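Local structure of salicylate 5-hydroxylase, large oxygenase component (Ralstonia sp., 7C8Z) at residues H206-V211 with T324-S329; V71-E76 with T357-E362; W231-E236 with W395-F400. The protein is the oxygenase component of salicylate 5-hydroxylase, using a Rieske [2Fe-2S] cluster and a mononuclear iron to hydroxylate salicylate to gentisate. All blocks are in the same frame, centred on the assembly; numbering follows the deposited sequence.

Interaction 1 of 3, residues H206-V211 with T324-S329; sequences HYFDRV and TTIFPS
Tyr-207 and Phe-208, in the last turn of helix 196-211, lie over Thr-324 and Ile-326 at the end of strand 321-326, and the backbones come nearest at Tyr-207 and Thr-324, whose CA atoms are 7.4 Å apart. The helix rests here on one face of the antiparallel sheet of the catalytic domain. Strand alternation sorts the side chains: Thr-324 and Ile-326 point to this helix, while Thr-325, between them, touches Gln-235 and Ile-238 of helix 232-238.

The main apolar contact is made by Ile-326. Its extended chain (chi2 -179°) carries the terminal methyl CD1 to the rim of the Phe-208 ring, 3.6 Å from CD2 of that ring and 3.9 Å from its CE2. The methyl arrives at the edge, close to the ring plane, and the two side chains cross at about a right angle. Phe-208 has CG anti to the backbone N (chi1 -178°), which sends the ring out beside the strand; there it also meets Phe-196 edge-to-face and touches Phe-212. Tyr-207 contributes its root rather than its ring: CB lies 4.0 Å from OG1 of Thr-324, while the ring turns away from Thr-324 toward Ala-275 and Ile-277 of strand 274-278, with CD2 of His-206 over the centre of one face.

No hydrogen bond joins the two segments, and all four touching residues are buried. Between them the contact is largely apolar packing, while hydrogen bonds from the same helix turn, Tyr-207 OH to Lys-266 NZ and Arg-210 NH1 to Gln-334 OE1, reach other strands of the sheet.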
ATOM      1  N   HIS A 206      11.191  29.745  30.513  1.00 46.22           N
ATOM      2  CA  HIS A 206      10.273  30.852  30.738  1.00 50.22           C
ATOM      3  C   HIS A 206       9.062  30.763  29.809  1.00 56.56           C
ATOM      4  O   HIS A 206       7.922  30.943  30.247  1.00 66.30           O
ATOM      5  CB  HIS A 206      10.975  32.185  30.537  1.00 46.31           C
ATOM      6  CG  HIS A 206      10.018  33.324  30.351  1.00 58.01           C
ATOM      7  ND1 HIS A 206       9.360  33.920  31.406  1.00 58.16           N
ATOM      8  CD2 HIS A 206       9.579  33.952  29.233  1.00 58.88           C
ATOM      9  CE1 HIS A 206       8.573  34.879  30.949  1.00 58.31           C
ATOM     10  NE2 HIS A 206       8.685  34.919  29.633  1.00 58.32           N
ATOM     11  N   TYR A 207       9.280  30.460  28.529  1.00 42.26           N
ATOM     12  CA  TYR A 207       8.152  30.395  27.605  1.00 53.04           C
ATOM     13  C   TYR A 207       7.348  29.109  27.783  1.00 58.95           C
ATOM     14  O   TYR A 207       6.111  29.119  27.654  1.00 49.34           O
ATOM     15  CB  TYR A 207       8.663  30.558  26.174  1.00 53.56           C
ATOM     16  CG  TYR A 207       9.284  31.922  25.976  1.00 52.10           C
ATOM     17  CD1 TYR A 207       8.491  33.052  25.842  1.00 47.78           C
ATOM     18  CD2 TYR A 207      10.663  32.086  25.972  1.00 54.50           C
ATOM     19  CE1 TYR A 207       9.052  34.302  25.683  1.00 54.95           C
ATOM     20  CE2 TYR A 207      11.233  33.333  25.814  1.00 50.12           C
ATOM     21  CZ  TYR A 207      10.422  34.438  25.671  1.00 60.70           C
ATOM     22  OH  TYR A 207      10.984  35.686  25.512  1.00 77.26           O
ATOM     23  N   PHE A 208       8.033  28.000  28.081  1.00 56.50           N
ATOM     24  CA  PHE A 208       7.351  26.769  28.465  1.00 41.81           C
ATOM     25  C   PHE A 208       6.346  27.038  29.577  1.00 44.32           C
ATOM     26  O   PHE A 208       5.161  26.714  29.455  1.00 49.66           O
ATOM     27  CB  PHE A 208       8.371  25.714  28.903  1.00 40.68           C
ATOM     28  CG  PHE A 208       7.755  24.384  29.276  1.00 42.87           C
ATOM     29  CD1 PHE A 208       7.160  24.191  30.517  1.00 51.68           C
ATOM     30  CD2 PHE A 208       7.779  23.322  28.384  1.00 40.43           C
ATOM     31  CE1 PHE A 208       6.593  22.971  30.855  1.00 58.67           C
ATOM     32  CE2 PHE A 208       7.217  22.100  28.718  1.00 42.88           C
ATOM     33  CZ  PHE A 208       6.625  21.925  29.955  1.00 50.06           C
ATOM     34  N   ASP A 209       6.817  27.622  30.683  1.00 54.25           N
ATOM     35  CA  ASP A 209       5.931  27.958  31.792  1.00 52.80           C
ATOM     36  C   ASP A 209       4.932  29.039  31.407  1.00 45.11           C
ATOM     37  O   ASP A 209       3.848  29.117  31.989  1.00 49.01           O
ATOM     38  CB  ASP A 209       6.759  28.393  32.998  1.00 52.05           C
ATOM     39  CG  ASP A 209       7.718  27.313  33.465  1.00 68.43           C
ATOM     40  OD1 ASP A 209       7.469  26.123  33.173  1.00 75.51           O
ATOM     41  OD2 ASP A 209       8.722  27.648  34.123  1.00 80.94           O
ATOM     42  N   ARG A 210       5.277  29.872  30.428  1.00 40.88           N
ATOM     43  CA  ARG A 210       4.357  30.894  29.960  1.00 49.76           C
ATOM     44  C   ARG A 210       3.098  30.268  29.378  1.00 58.28           C
ATOM     45  O   ARG A 210       1.983  30.747  29.631  1.00 69.27           O
ATOM     46  CB  ARG A 210       5.053  31.775  28.924  1.00 41.00           C
ATOM     47  CG  ARG A 210       4.122  32.717  28.221  1.00 40.91           C
ATOM     48  CD  ARG A 210       4.727  33.237  26.941  1.00 47.64           C
ATOM     49  NE  ARG A 210       3.842  34.206  26.312  1.00 53.66           N
ATOM     50  CZ  ARG A 210       3.082  33.943  25.256  1.00 53.66           C
ATOM     51  NH1 ARG A 210       3.107  32.738  24.709  1.00 51.25           N
ATOM     52  NH2 ARG A 210       2.301  34.885  24.746  1.00 55.04           N
ATOM     53  N   VAL A 211       3.249  29.179  28.617  1.00 56.92           N
ATOM     54  CA  VAL A 211       2.062  28.477  28.135  1.00 50.68           C
ATOM     55  C   VAL A 211       1.473  27.603  29.237  1.00 48.43           C
ATOM     56  O   VAL A 211       0.277  27.679  29.538  1.00 50.80           O
ATOM     57  CB  VAL A 211       2.408  27.658  26.878  1.00 44.26           C
ATOM     58  CG1 VAL A 211       1.398  26.552  26.681  1.00 51.40           C
ATOM     59  CG2 VAL A 211       2.440  28.550  25.652  1.00 50.34           C
ATOM     60  N   THR A 324       7.555  27.333  20.325  1.00 48.76           N
ATOM     61  CA  THR A 324       8.665  26.802  21.108  1.00 46.83           C
ATOM     62  C   THR A 324       8.972  25.377  20.667  1.00 45.33           C
ATOM     63  O   THR A 324       8.125  24.489  20.788  1.00 38.47           O
ATOM     64  CB  THR A 324       8.343  26.844  22.601  1.00 43.85           C
ATOM     65  OG1 THR A 324       8.131  28.202  22.997  1.00 60.14           O
ATOM     66  CG2 THR A 324       9.486  26.248  23.421  1.00 39.98           C
ATOM     67  N   THR A 325      10.170  25.167  20.138  1.00 34.15           N
ATOM     68  CA  THR A 325      10.628  23.840  19.749  1.00 38.37           C
ATOM     69  C   THR A 325      11.452  23.236  20.880  1.00 48.38           C
ATOM     70  O   THR A 325      12.496  23.791  21.253  1.00 63.65           O
ATOM     71  CB  THR A 325      11.449  23.897  18.461  1.00 46.44           C
ATOM     72  OG1 THR A 325      12.356  25.008  18.510  1.00 40.46           O
ATOM     73  CG2 THR A 325      10.532  24.040  17.259  1.00 28.92           C
ATOM     74  N   ILE A 326      10.974  22.119  21.430  1.00 44.99           N
ATOM     75  CA  ILE A 326      11.722  21.336  22.406  1.00 42.11           C
ATOM     76  C   ILE A 326      12.257  20.103  21.686  1.00 30.94           C
ATOM     77  O   ILE A 326      11.494  19.205  21.295  1.00 38.65           O
ATOM     78  CB  ILE A 326      10.866  20.960  23.624  1.00 49.33           C
ATOM     79  CG1 ILE A 326      10.477  22.221  24.397  1.00 48.89           C
ATOM     80  CG2 ILE A 326      11.629  20.004  24.534  1.00 33.88           C
ATOM     81  CD1 ILE A 326       9.651  21.951  25.630  1.00 48.99           C
ATOM     82  N   PHE A 327      13.576  20.095  21.511  1.00 44.40           N
ATOM     83  CA  PHE A 327      14.268  19.081  20.731  1.00 47.46           C
ATOM     84  C   PHE A 327      14.314  17.760  21.496  1.00 41.80           C
ATOM     85  O   PHE A 327      14.584  17.749  22.700  1.00 42.68           O
ATOM     86  CB  PHE A 327      15.691  19.559  20.429  1.00 42.84           C
ATOM     87  CG  PHE A 327      16.257  19.046  19.132  1.00 46.59           C
ATOM     88  CD1 PHE A 327      15.864  19.593  17.920  1.00 58.63           C
ATOM     89  CD2 PHE A 327      17.206  18.034  19.129  1.00 34.63           C
ATOM     90  CE1 PHE A 327      16.397  19.134  16.727  1.00 48.73           C
ATOM     91  CE2 PHE A 327      17.740  17.567  17.944  1.00 34.51           C
ATOM     92  CZ  PHE A 327      17.336  18.119  16.740  1.00 42.34           C
ATOM     93  N   PRO A 328      14.108  16.625  20.816  1.00 49.13           N
ATOM     94  CA  PRO A 328      13.825  16.590  19.381  1.00 53.96           C
ATOM     95  C   PRO A 328      12.365  16.297  19.064  1.00 46.86           C
ATOM     96  O   PRO A 328      12.018  16.136  17.894  1.00 48.26           O
ATOM     97  CB  PRO A 328      14.694  15.431  18.907  1.00 46.79           C
ATOM     98  CG  PRO A 328      14.585  14.442  20.058  1.00 36.25           C
ATOM     99  CD  PRO A 328      14.361  15.267  21.333  1.00 52.33           C
ATOM    100  N   SER A 329      11.519  16.236  20.093  1.00 32.80           N
ATOM    101  CA  SER A 329      10.260  15.526  19.969  1.00 31.94           C
ATOM    102  C   SER A 329       9.025  16.402  19.844  1.00 40.59           C
ATOM    103  O   SER A 329       8.002  15.908  19.359  1.00 44.66           O
ATOM    104  CB  SER A 329      10.060  14.582  21.165  1.00 44.10           C
ATOM    105  OG  SER A 329       9.359  15.222  22.220  1.00 40.69           O
TER

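Interaction 2 of 3, residues V71-E76 with T357-E362; sequences VGLEAE and THFGFE
Leu-73 closes an edge strand of the Rieske-domain sheet, just after a classic beta bulge in which Val-71 and Gly-72 both face Val-185, and from there the chain turns through the short 3-10 segment 74-76 beside strand 352-361 of the catalytic sheet. The contact is thus a seam between the two domains, made by side chains without a hydrogen bond across it.

Leu-73 carries most of it. Its CD1 methyl sits over one face of the Phe-359 ring in a CH-pi contact, 4.2 Å from the centroid of that ring and 28° off its normal, leaning toward CD1 and CG of the phenylalanine. Phe-359 has CG between its backbone N and carbonyl carbon (chi1 59°), which turns one ring face to the leucine methyl while the ring edge meets the carbonyl O of Thr-357 in plane. The same leucine methyl lies 4.4 Å from CG2 of Thr-357, and Leu-73 also touches Ile-219 of the neighbouring strand 217-227.

Glu-76 folds back to brace the turn: besides its salt bridge to Lys-84, its carboxylate oxygen OE2 accepts the backbone N-H of Leu-73 at 2.9 Å, on the anti side and 20° out of the carboxylate plane.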
ATOM      1  N   VAL A  71       5.579  13.066  26.062  1.00 42.42           N
ATOM      2  CA  VAL A  71       4.653  11.943  26.104  1.00 34.31           C
ATOM      3  C   VAL A  71       3.208  12.359  26.354  1.00 36.13           C
ATOM      4  O   VAL A  71       2.300  11.549  26.102  1.00 37.18           O
ATOM      5  CB  VAL A  71       5.085  10.883  27.140  1.00 43.03           C
ATOM      6  CG1 VAL A  71       6.450  10.308  26.781  1.00 45.45           C
ATOM      7  CG2 VAL A  71       5.090  11.460  28.539  1.00 44.47           C
ATOM      8  N   GLY A  72       2.926  13.571  26.822  1.00 40.14           N
ATOM      9  CA  GLY A  72       1.530  13.984  26.782  1.00 36.30           C
ATOM     10  C   GLY A  72       1.215  15.107  27.758  1.00 40.70           C
ATOM     11  O   GLY A  72       2.084  15.881  28.139  1.00 49.23           O
ATOM     12  N   LEU A  73      -0.068  15.187  28.103  1.00 36.28           N
ATOM     13  CA  LEU A  73      -0.580  16.150  29.062  1.00 43.58           C
ATOM     14  C   LEU A  73      -1.197  15.425  30.250  1.00 50.63           C
ATOM     15  O   LEU A  73      -1.782  14.346  30.101  1.00 47.43           O
ATOM     16  CB  LEU A  73      -1.627  17.060  28.419  1.00 40.09           C
ATOM     17  CG  LEU A  73      -1.127  17.878  27.230  1.00 35.46           C
ATOM     18  CD1 LEU A  73      -2.173  18.903  26.814  1.00 30.11           C
ATOM     19  CD2 LEU A  73       0.184  18.547  27.594  1.00 37.41           C
ATOM     20  N   GLU A  74      -1.091  16.043  31.432  1.00 43.16           N
ATOM     21  CA  GLU A  74      -1.676  15.441  32.626  1.00 39.40           C
ATOM     22  C   GLU A  74      -3.187  15.299  32.495  1.00 38.87           C
ATOM     23  O   GLU A  74      -3.764  14.325  32.991  1.00 49.44           O
ATOM     24  CB  GLU A  74      -1.327  16.265  33.864  1.00 39.60           C
ATOM     25  CG  GLU A  74       0.156  16.325  34.160  1.00 57.91           C
ATOM     26  CD  GLU A  74       0.453  16.524  35.637  1.00 76.10           C
ATOM     27  OE1 GLU A  74      -0.289  15.970  36.476  1.00 65.14           O
ATOM     28  OE2 GLU A  74       1.434  17.234  35.955  1.00 84.18           O
ATOM     29  N   ALA A  75      -3.839  16.256  31.831  1.00 33.92           N
ATOM     30  CA  ALA A  75      -5.286  16.207  31.662  1.00 45.21           C
ATOM     31  C   ALA A  75      -5.745  14.992  30.867  1.00 52.16           C
ATOM     32  O   ALA A  75      -6.914  14.608  30.972  1.00 64.15           O
ATOM     33  CB  ALA A  75      -5.780  17.485  30.983  1.00 51.84           C
ATOM     34  N   GLU A  76      -4.865  14.382  30.068  1.00 45.13           N
ATOM     35  CA  GLU A  76      -5.252  13.165  29.364  1.00 41.99           C
ATOM     36  C   GLU A  76      -5.407  11.978  30.306  1.00 39.54           C
ATOM     37  O   GLU A  76      -6.011  10.974  29.919  1.00 40.67           O
ATOM     38  CB  GLU A  76      -4.231  12.813  28.277  1.00 33.18           C
ATOM     39  CG  GLU A  76      -3.669  14.002  27.522  1.00 41.78           C
ATOM     40  CD  GLU A  76      -2.904  13.595  26.278  1.00 35.89           C
ATOM     41  OE1 GLU A  76      -3.536  13.263  25.259  1.00 36.46           O
ATOM     42  OE2 GLU A  76      -1.661  13.588  26.328  1.00 51.30           O
ATOM     43  N   THR A 357      -2.294  17.922  19.693  1.00 38.31           N
ATOM     44  CA  THR A 357      -3.186  17.921  20.849  1.00 30.11           C
ATOM     45  C   THR A 357      -3.562  19.375  21.103  1.00 41.78           C
ATOM     46  O   THR A 357      -2.742  20.163  21.592  1.00 42.18           O
ATOM     47  CB  THR A 357      -2.512  17.303  22.071  1.00 27.86           C
ATOM     48  OG1 THR A 357      -1.843  16.094  21.694  1.00 32.81           O
ATOM     49  CG2 THR A 357      -3.542  16.998  23.149  1.00 27.23           C
ATOM     50  N   HIS A 358      -4.786  19.740  20.727  1.00 26.53           N
ATOM     51  CA  HIS A 358      -5.299  21.082  20.964  1.00 33.54           C
ATOM     52  C   HIS A 358      -5.972  21.120  22.326  1.00 34.29           C
ATOM     53  O   HIS A 358      -6.825  20.265  22.622  1.00 31.74           O
ATOM     54  CB  HIS A 358      -6.300  21.484  19.881  1.00 36.63           C
ATOM     55  CG  HIS A 358      -5.680  21.737  18.544  1.00 42.78           C
ATOM     56  ND1 HIS A 358      -5.567  23.001  18.006  1.00 46.72           N
ATOM     57  CD2 HIS A 358      -5.147  20.889  17.633  1.00 50.55           C
ATOM     58  CE1 HIS A 358      -4.987  22.921  16.821  1.00 61.43           C
ATOM     59  NE2 HIS A 358      -4.723  21.650  16.570  1.00 56.26           N
ATOM     60  N   PHE A 359      -5.620  22.124  23.138  1.00 46.97           N
ATOM     61  CA  PHE A 359      -6.171  22.190  24.486  1.00 50.52           C
ATOM     62  C   PHE A 359      -6.510  23.626  24.856  1.00 50.03           C
ATOM     63  O   PHE A 359      -6.040  24.581  24.237  1.00 46.08           O
ATOM     64  CB  PHE A 359      -5.205  21.599  25.527  1.00 39.40           C
ATOM     65  CG  PHE A 359      -3.866  22.288  25.584  1.00 47.59           C
ATOM     66  CD1 PHE A 359      -2.856  21.950  24.696  1.00 50.62           C
ATOM     67  CD2 PHE A 359      -3.611  23.259  26.540  1.00 44.43           C
ATOM     68  CE1 PHE A 359      -1.625  22.573  24.753  1.00 41.77           C
ATOM     69  CE2 PHE A 359      -2.381  23.887  26.602  1.00 38.21           C
ATOM     70  CZ  PHE A 359      -1.388  23.540  25.710  1.00 47.37           C
ATOM     71  N   GLY A 360      -7.357  23.754  25.874  1.00 44.65           N
ATOM     72  CA  GLY A 360      -7.678  25.025  26.488  1.00 41.02           C
ATOM     73  C   GLY A 360      -7.431  24.953  27.979  1.00 52.88           C
ATOM     74  O   GLY A 360      -6.819  23.992  28.456  1.00 45.69           O
ATOM     75  N   PHE A 361      -7.887  25.951  28.728  1.00 67.35           N
ATOM     76  CA  PHE A 361      -7.685  26.000  30.168  1.00 53.05           C
ATOM     77  C   PHE A 361      -9.014  25.815  30.888  1.00 57.05           C
ATOM     78  O   PHE A 361     -10.088  26.058  30.329  1.00 55.06           O
ATOM     79  CB  PHE A 361      -7.035  27.323  30.584  1.00 45.11           C
ATOM     80  CG  PHE A 361      -5.823  27.675  29.776  1.00 42.65           C
ATOM     81  CD1 PHE A 361      -4.588  27.128  30.082  1.00 37.60           C
ATOM     82  CD2 PHE A 361      -5.922  28.538  28.698  1.00 44.79           C
ATOM     83  CE1 PHE A 361      -3.475  27.438  29.337  1.00 41.16           C
ATOM     84  CE2 PHE A 361      -4.809  28.856  27.949  1.00 57.76           C
ATOM     85  CZ  PHE A 361      -3.583  28.305  28.268  1.00 54.65           C
ATOM     86  N   GLU A 362      -8.925  25.368  32.143  1.00 67.97           N
ATOM     87  CA  GLU A 362     -10.134  25.086  32.910  1.00 75.63           C
ATOM     88  C   GLU A 362     -10.979  26.336  33.128  1.00 65.19           C
ATOM     89  O   GLU A 362     -12.211  26.247  33.156  1.00 57.99           O
ATOM     90  CB  GLU A 362      -9.775  24.429  34.247  1.00 88.24           C
ATOM     91  CG  GLU A 362     -10.803  23.399  34.727  1.00 94.54           C
ATOM     92  CD  GLU A 362     -10.651  22.042  34.049  1.00 99.11           C
ATOM     93  OE1 GLU A 362     -11.400  21.765  33.085  1.00 97.01           O
ATOM     94  OE2 GLU A 362      -9.789  21.247  34.484  1.00 97.75           O
TER

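Interaction 3 of 3, residues W231-E236 with W395-F400; sequences WKLMQE and WSQEGF
Glu-236 OE2, on the helix whose Leu-233 packs against Ser-396, Gln-397 and Phe-400, is gripped by two phenol hydroxyls, those of Tyr-49 and Tyr-433, a pair of hydrogen bonds that should limit rotation of this buried carboxylate. Tyr-49 also stacks on the Phe-400 ring and touches Leu-233, so it serves both sides of the helix pair.

Short segments 232-236 and 395-400 run at 125° to each other with axes 11.6 Å apart, and Leu-233 spans the gap. Both of its methyls flank CE2 of Phe-400: CD2 comes up at the edge of the ring, near its plane, 3.7 Å from that atom, and CD1 lies 3.8 Å from it. CD1 also reaches the helix surface, 3.9 Å from CB of Ser-396 and 4.0 Å from the backbone N of Gln-397. The leucine and phenylalanine side chains lie alongside one another, pointing opposite ways. The Ser-396 hydroxyl bonds back to the carbonyl O of Val-392, and OE1 of Gln-397 accepts the backbone N-H of Asn-230, joining helix 387-402 to the residue just before segment 231-236.

Helix 387-402 also meets a second subunit: Glu-398 forms a salt bridge with Arg-119 of that subunit, and Phe-400 packs on its Arg-113. Asp-389, earlier on the same helix, binds the iron with His-243 and His-248, and the side chain of Leu-233 is about 11 Å from that metal. The packing thus lies near the iron site, on the helix that supplies the carboxylate of the facial triad of two histidines and one carboxylate characteristic of Rieske oxygenases.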
ATOM      1  N   TRP A 231      12.098  13.770   9.809  1.00 31.49           N
ATOM      2  CA  TRP A 231      11.515  14.425  10.977  1.00 28.88           C
ATOM      3  C   TRP A 231      12.177  15.761  11.271  1.00 31.86           C
ATOM      4  O   TRP A 231      11.510  16.692  11.741  1.00 39.88           O
ATOM      5  CB  TRP A 231      11.611  13.501  12.187  1.00 50.83           C
ATOM      6  CG  TRP A 231      13.014  13.284  12.638  1.00 51.14           C
ATOM      7  CD1 TRP A 231      13.879  12.324  12.197  1.00 46.19           C
ATOM      8  CD2 TRP A 231      13.725  14.051  13.611  1.00 46.14           C
ATOM      9  NE1 TRP A 231      15.086  12.447  12.840  1.00 47.91           N
ATOM     10  CE2 TRP A 231      15.018  13.501  13.713  1.00 45.40           C
ATOM     11  CE3 TRP A 231      13.394  15.153  14.404  1.00 45.65           C
ATOM     12  CZ2 TRP A 231      15.979  14.012  14.578  1.00 42.69           C
ATOM     13  CZ3 TRP A 231      14.349  15.659  15.264  1.00 59.49           C
ATOM     14  CH2 TRP A 231      15.628  15.089  15.345  1.00 59.91           C
ATOM     15  N   LYS A 232      13.485  15.872  11.012  1.00 37.50           N
ATOM     16  CA  LYS A 232      14.202  17.122  11.257  1.00 35.04           C
ATOM     17  C   LYS A 232      13.546  18.292  10.536  1.00 37.46           C
ATOM     18  O   LYS A 232      13.508  19.415  11.060  1.00 40.31           O
ATOM     19  CB  LYS A 232      15.661  16.974  10.831  1.00 36.34           C
ATOM     20  CG  LYS A 232      16.443  15.974  11.664  1.00 45.78           C
ATOM     21  CD  LYS A 232      17.942  16.126  11.463  1.00 41.45           C
ATOM     22  CE  LYS A 232      18.363  15.632  10.089  1.00 48.44           C
ATOM     23  NZ  LYS A 232      18.390  14.143   9.994  1.00 35.50           N
ATOM     24  N   LEU A 233      12.995  18.040   9.343  1.00 40.40           N
ATOM     25  CA  LEU A 233      12.363  19.106   8.571  1.00 40.07           C
ATOM     26  C   LEU A 233      11.234  19.777   9.343  1.00 33.77           C
ATOM     27  O   LEU A 233      10.940  20.954   9.109  1.00 44.70           O
ATOM     28  CB  LEU A 233      11.833  18.555   7.251  1.00 27.94           C
ATOM     29  CG  LEU A 233      12.893  18.288   6.191  1.00 35.23           C
ATOM     30  CD1 LEU A 233      12.251  17.678   4.957  1.00 39.89           C
ATOM     31  CD2 LEU A 233      13.624  19.568   5.850  1.00 37.42           C
ATOM     32  N   MET A 234      10.598  19.060  10.272  1.00 28.86           N
ATOM     33  CA  MET A 234       9.562  19.692  11.079  1.00 39.89           C
ATOM     34  C   MET A 234      10.174  20.656  12.084  1.00 39.64           C
ATOM     35  O   MET A 234       9.724  21.801  12.220  1.00 44.87           O
ATOM     36  CB  MET A 234       8.714  18.635  11.787  1.00 44.85           C
ATOM     37  CG  MET A 234       7.564  19.215  12.602  1.00 44.27           C
ATOM     38  SD  MET A 234       6.699  20.550  11.751  1.00 44.97           S
ATOM     39  CE  MET A 234       5.602  19.647  10.660  1.00 35.78           C
ATOM     40  N   GLN A 235      11.225  20.217  12.781  1.00 50.48           N
ATOM     41  CA  GLN A 235      11.932  21.114  13.690  1.00 49.06           C
ATOM     42  C   GLN A 235      12.413  22.357  12.956  1.00 36.28           C
ATOM     43  O   GLN A 235      12.112  23.489  13.358  1.00 46.02           O
ATOM     44  CB  GLN A 235      13.092  20.373  14.355  1.00 38.13           C
ATOM     45  CG  GLN A 235      12.640  19.425  15.456  1.00 36.96           C
ATOM     46  CD  GLN A 235      12.235  20.162  16.724  1.00 58.57           C
ATOM     47  OE1 GLN A 235      12.520  21.350  16.883  1.00 53.40           O
ATOM     48  NE2 GLN A 235      11.559  19.459  17.631  1.00 49.97           N
ATOM     49  N   GLU A 236      13.132  22.156  11.848  1.00 42.76           N
ATOM     50  CA  GLU A 236      13.519  23.265  10.985  1.00 38.90           C
ATOM     51  C   GLU A 236      12.343  24.190  10.720  1.00 49.35           C
ATOM     52  O   GLU A 236      12.457  25.414  10.852  1.00 44.48           O
ATOM     53  CB  GLU A 236      14.059  22.735   9.658  1.00 34.72           C
ATOM     54  CG  GLU A 236      15.373  22.004   9.740  1.00 48.77           C
ATOM     55  CD  GLU A 236      15.875  21.596   8.371  1.00 42.92           C
ATOM     56  OE1 GLU A 236      15.434  22.197   7.369  1.00 56.42           O
ATOM     57  OE2 GLU A 236      16.705  20.670   8.294  1.00 58.59           O
ATOM     58  N   TRP A 395       7.801  17.763  -0.027  1.00 33.55           N
ATOM     59  CA  TRP A 395       8.470  18.097  -1.285  1.00 37.37           C
ATOM     60  C   TRP A 395       9.971  18.282  -1.081  1.00 50.49           C
ATOM     61  O   TRP A 395      10.776  17.908  -1.946  1.00 56.48           O
ATOM     62  CB  TRP A 395       7.835  19.345  -1.904  1.00 35.02           C
ATOM     63  CG  TRP A 395       6.339  19.236  -2.069  1.00 39.13           C
ATOM     64  CD1 TRP A 395       5.596  18.093  -2.054  1.00 32.05           C
ATOM     65  CD2 TRP A 395       5.409  20.312  -2.261  1.00 37.77           C
ATOM     66  NE1 TRP A 395       4.267  18.387  -2.224  1.00 29.79           N
ATOM     67  CE2 TRP A 395       4.124  19.743  -2.349  1.00 38.88           C
ATOM     68  CE3 TRP A 395       5.538  21.698  -2.364  1.00 46.03           C
ATOM     69  CZ2 TRP A 395       2.977  20.512  -2.547  1.00 36.76           C
ATOM     70  CZ3 TRP A 395       4.396  22.460  -2.556  1.00 44.74           C
ATOM     71  CH2 TRP A 395       3.136  21.866  -2.646  1.00 34.12           C
ATOM     72  N   SER A 396      10.369  18.838   0.064  1.00 38.50           N
ATOM     73  CA  SER A 396      11.786  18.947   0.380  1.00 36.87           C
ATOM     74  C   SER A 396      12.422  17.570   0.513  1.00 50.07           C
ATOM     75  O   SER A 396      13.545  17.351   0.045  1.00 49.98           O
ATOM     76  CB  SER A 396      11.962  19.746   1.667  1.00 35.62           C
ATOM     77  OG  SER A 396      11.363  21.021   1.538  1.00 53.93           O
ATOM     78  N   GLN A 397      11.719  16.628   1.150  1.00 51.37           N
ATOM     79  CA  GLN A 397      12.253  15.272   1.243  1.00 40.65           C
ATOM     80  C   GLN A 397      12.437  14.658  -0.140  1.00 44.46           C
ATOM     81  O   GLN A 397      13.441  13.977  -0.400  1.00 49.85           O
ATOM     82  CB  GLN A 397      11.340  14.397   2.096  1.00 31.38           C
ATOM     83  CG  GLN A 397      11.860  12.978   2.277  1.00 28.25           C
ATOM     84  CD  GLN A 397      13.191  12.924   2.999  1.00 28.85           C
ATOM     85  OE1 GLN A 397      13.467  13.733   3.888  1.00 31.81           O
ATOM     86  NE2 GLN A 397      14.026  11.964   2.623  1.00 29.63           N
ATOM     87  N   GLU A 398      11.474  14.884  -1.038  1.00 38.70           N
ATOM     88  CA  GLU A 398      11.613  14.391  -2.407  1.00 35.13           C
ATOM     89  C   GLU A 398      12.855  14.973  -3.069  1.00 34.06           C
ATOM     90  O   GLU A 398      13.658  14.245  -3.672  1.00 43.47           O
ATOM     91  CB  GLU A 398      10.371  14.738  -3.228  1.00 32.06           C
ATOM     92  CG  GLU A 398       9.066  14.257  -2.630  1.00 33.57           C
ATOM     93  CD  GLU A 398       7.873  14.590  -3.501  1.00 47.61           C
ATOM     94  OE1 GLU A 398       6.869  13.854  -3.436  1.00 51.48           O
ATOM     95  OE2 GLU A 398       7.941  15.585  -4.255  1.00 53.41           O
ATOM     96  N   GLY A 399      13.041  16.288  -2.936  1.00 46.00           N
ATOM     97  CA  GLY A 399      14.228  16.922  -3.490  1.00 42.56           C
ATOM     98  C   GLY A 399      15.515  16.326  -2.953  1.00 44.14           C
ATOM     99  O   GLY A 399      16.445  16.040  -3.712  1.00 38.18           O
ATOM    100  N   PHE A 400      15.584  16.127  -1.632  1.00 37.43           N
ATOM    101  CA  PHE A 400      16.782  15.548  -1.029  1.00 45.22           C
ATOM    102  C   PHE A 400      17.066  14.164  -1.601  1.00 45.32           C
ATOM    103  O   PHE A 400      18.192  13.874  -2.023  1.00 41.26           O
ATOM    104  CB  PHE A 400      16.640  15.472   0.492  1.00 36.27           C
ATOM    105  CG  PHE A 400      16.381  16.797   1.145  1.00 39.45           C
ATOM    106  CD1 PHE A 400      16.911  17.961   0.615  1.00 44.26           C
ATOM    107  CD2 PHE A 400      15.599  16.879   2.286  1.00 41.77           C
ATOM    108  CE1 PHE A 400      16.666  19.179   1.210  1.00 45.03           C
ATOM    109  CE2 PHE A 400      15.350  18.096   2.887  1.00 37.06           C
ATOM    110  CZ  PHE A 400      15.885  19.248   2.348  1.00 43.78           C
TER

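Interactions 1 and 2 sit 15 Å apart between centres and meet directly, with CG1 of Val-211 4.2 Å from CZ of Phe-359; both reach the catalytic sheet, interaction 2 linking it to the Rieske domain. Interaction 1 also joins interaction 3, 21 Å away between centres: Trp-231 packs on Pro-328, whose O lies 3.4 Å from NE2 of Gln-235. Interactions 2 and 3 do not touch, their nearest atoms being about 12 Å apart. Interaction 3 alone approaches the mononuclear iron. Arg-113 of the second subunit, a residue of the cluster pocket, packs on Phe-400, so interaction 3 probably lies near that subunit's Rieske cluster, as in other Rieske oxygenases, where electrons pass between neighbouring subunits.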